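Local coordinates for protein gingipain R2 Pro-Domain (Porphyromonas gingivalis, PDB 4IEF) that probably keeps its arginine-specific cysteine protease latent and assists its folding, at residues Ala80-Val85 and Ala172-Ala177. Numbering follows the deposited sequence.
Sequences AMKVEV and AVSETA
Lys82 lies against Thr176 and Ser174 where strands 79-93 and 162-176 run antiparallel in the main sheet of the prodomain. Its backbone is held in a hydrogen-bonded pair with Ser174, Lys82 N giving to Ser174 O at 2.8 Å and Ser174 N returning a bond to Lys82 O. A chi1 of 69° sends CG over toward Ser174 O and Thr176 CG2, and the near-anti torsions beyond it carry the chain outward. The methylenes nearest the backbone (CB, CG) pass obliquely by Thr176, whose methyl CG2 lies 3.7 Å from Lys82 CB, while Lys82 CE reaches 3.5 Å from Ser174 OG. A long aliphatic stem with a charged end suits this partly exposed face, since NZ continues outward to a salt bridge with Glu84 OE2 at 3.4 Å, two residues along the same strand.

Thr176 uses both branches of its side chain. Besides the methyl contact, its OG1 gives a hydrogen bond of 2.7 Å to Ala80 O from above the carbonyl plane, and Thr176 N reaches the same oxygen at 2.8 Å, nearly in line with the C=O bond. Two donors thus grip one carbonyl just before the chain turns a corner at Ala177.

Met81 starts out away from the other strand, but its bent chain (chi2 -65°, chi3 -73°) curls back. Its flexible thioether can lie over the Ser174-Glu175 backbone, CE 3.5 Å from Ser174 C, while this methyl also reaches Val173 CG1. Leu135 and Gln147 touch it too. Beside it Val83 meets Val173, and both valines rest on Val149.

The chemistry therefore divides by face: apolar contacts on the valine side join this strand pair to strands 133-141 and 144-157, whereas Lys82, Glu84 and Ser174 are the polar members of the other, with Ala172 paired to Glu84, and backbone hydrogen bonds fix the register between.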
loop_
_atom_site.group_PDB
_atom_site.type_symbol
_atom_site.label_atom_id
_atom_site.label_comp_id
_atom_site.label_asym_id
_atom_site.label_seq_id
_atom_site.Cartn_x
_atom_site.Cartn_y
_atom_site.Cartn_z
ATOM N N ALA A 80 -8.858 -27.954 0.283
ATOM C CA ALA A 80 -9.550 -27.153 -0.721
ATOM C C ALA A 80 -10.898 -26.716 -0.187
ATOM O O ALA A 80 -11.636 -27.532 0.369
ATOM C CB ALA A 80 -9.721 -27.954 -1.998
ATOM N N MET A 81 -11.210 -25.426 -0.320
ATOM C CA MET A 81 -12.465 -24.871 0.188
ATOM C C MET A 81 -13.558 -24.886 -0.876
ATOM O O MET A 81 -13.265 -24.926 -2.078
ATOM C CB MET A 81 -12.260 -23.435 0.705
ATOM C CG MET A 81 -11.162 -23.295 1.762
ATOM S SD MET A 81 -11.475 -24.151 3.325
ATOM C CE MET A 81 -12.732 -23.122 4.041
ATOM N N LYS A 82 -14.818 -24.877 -0.425
ATOM C CA LYS A 82 -15.989 -24.812 -1.289
ATOM C C LYS A 82 -16.923 -23.719 -0.773
ATOM O O LYS A 82 -16.877 -23.363 0.413
ATOM C CB LYS A 82 -16.721 -26.163 -1.402
ATOM C CG LYS A 82 -17.429 -26.641 -0.133
ATOM C CD LYS A 82 -18.336 -27.828 -0.405
ATOM C CE LYS A 82 -18.956 -28.363 0.864
ATOM N NZ LYS A 82 -20.033 -29.346 0.589
ATOM N N VAL A 83 -17.764 -23.190 -1.668
ATOM C CA VAL A 83 -18.738 -22.182 -1.300
ATOM C C VAL A 83 -20.133 -22.706 -1.679
ATOM O O VAL A 83 -20.344 -23.191 -2.792
ATOM C CB VAL A 83 -18.411 -20.782 -1.880
ATOM C CG1 VAL A 83 -18.356 -20.783 -3.410
ATOM C CG2 VAL A 83 -19.372 -19.724 -1.353
ATOM N N GLU A 84 -21.052 -22.671 -0.707
ATOM C CA GLU A 84 -22.429 -23.115 -0.889
ATOM C C GLU A 84 -23.377 -22.007 -0.519
ATOM O O GLU A 84 -23.214 -21.391 0.537
ATOM C CB GLU A 84 -22.753 -24.359 -0.042
ATOM C CG GLU A 84 -21.776 -25.508 -0.155
ATOM C CD GLU A 84 -22.351 -26.829 0.317
ATOM O OE1 GLU A 84 -22.814 -27.603 -0.550
ATOM O OE2 GLU A 84 -22.353 -27.090 1.543
ATOM N N VAL A 85 -24.380 -21.764 -1.368
ATOM C CA VAL A 85 -25.417 -20.774 -1.100
ATOM C C VAL A 85 -26.432 -21.470 -0.203
ATOM O O VAL A 85 -27.119 -22.390 -0.659
ATOM C CB VAL A 85 -26.033 -20.200 -2.405
ATOM C CG1 VAL A 85 -27.257 -19.329 -2.117
ATOM C CG2 VAL A 85 -24.987 -19.422 -3.193
ATOM N N ALA A 172 -22.004 -20.414 2.866
ATOM C CA ALA A 172 -21.221 -21.211 3.795
ATOM C C ALA A 172 -19.912 -21.598 3.095
ATOM O O ALA A 172 -19.937 -22.263 2.051
ATOM C CB ALA A 172 -22.003 -22.448 4.230
ATOM N N VAL A 173 -18.785 -21.109 3.618
ATOM C CA VAL A 173 -17.464 -21.416 3.074
ATOM C C VAL A 173 -16.846 -22.455 4.011
ATOM O O VAL A 173 -16.565 -22.155 5.175
ATOM C CB VAL A 173 -16.579 -20.159 2.853
ATOM C CG1 VAL A 173 -15.184 -20.544 2.354
ATOM C CG2 VAL A 173 -17.247 -19.183 1.877
ATOM N N SER A 174 -16.714 -23.694 3.519
ATOM C CA SER A 174 -16.222 -24.833 4.294
ATOM C C SER A 174 -15.175 -25.628 3.523
ATOM O O SER A 174 -15.087 -25.503 2.298
ATOM C CB SER A 174 -17.389 -25.746 4.665
ATOM O OG SER A 174 -18.090 -26.170 3.509
ATOM N N GLU A 175 -14.395 -26.458 4.236
ATOM C CA GLU A 175 -13.356 -27.295 3.624
ATOM C C GLU A 175 -13.949 -28.577 3.053
ATOM O O GLU A 175 -14.995 -29.033 3.510
ATOM C CB GLU A 175 -12.211 -27.613 4.604
ATOM C CG GLU A 175 -12.630 -28.039 5.993
ATOM C CD GLU A 175 -11.498 -28.577 6.842
ATOM O OE1 GLU A 175 -10.720 -27.778 7.417
ATOM O OE2 GLU A 175 -11.413 -29.818 6.955
ATOM N N THR A 176 -13.290 -29.126 2.020
ATOM C CA THR A 176 -13.683 -30.371 1.352
ATOM C C THR A 176 -12.711 -31.490 1.747
ATOM O O THR A 176 -11.793 -31.252 2.530
ATOM C CB THR A 176 -13.719 -30.186 -0.181
ATOM O OG1 THR A 176 -12.416 -29.863 -0.663
ATOM C CG2 THR A 176 -14.704 -29.139 -0.623
ATOM N N ALA A 177 -12.898 -32.692 1.167
ATOM C CA ALA A 177 -12.042 -33.870 1.349
ATOM C C ALA A 177 -10.827 -33.785 0.414
ATOM O O ALA A 177 -9.949 -34.644 0.447
ATOM C CB ALA A 177 -12.841 -35.142 1.077
#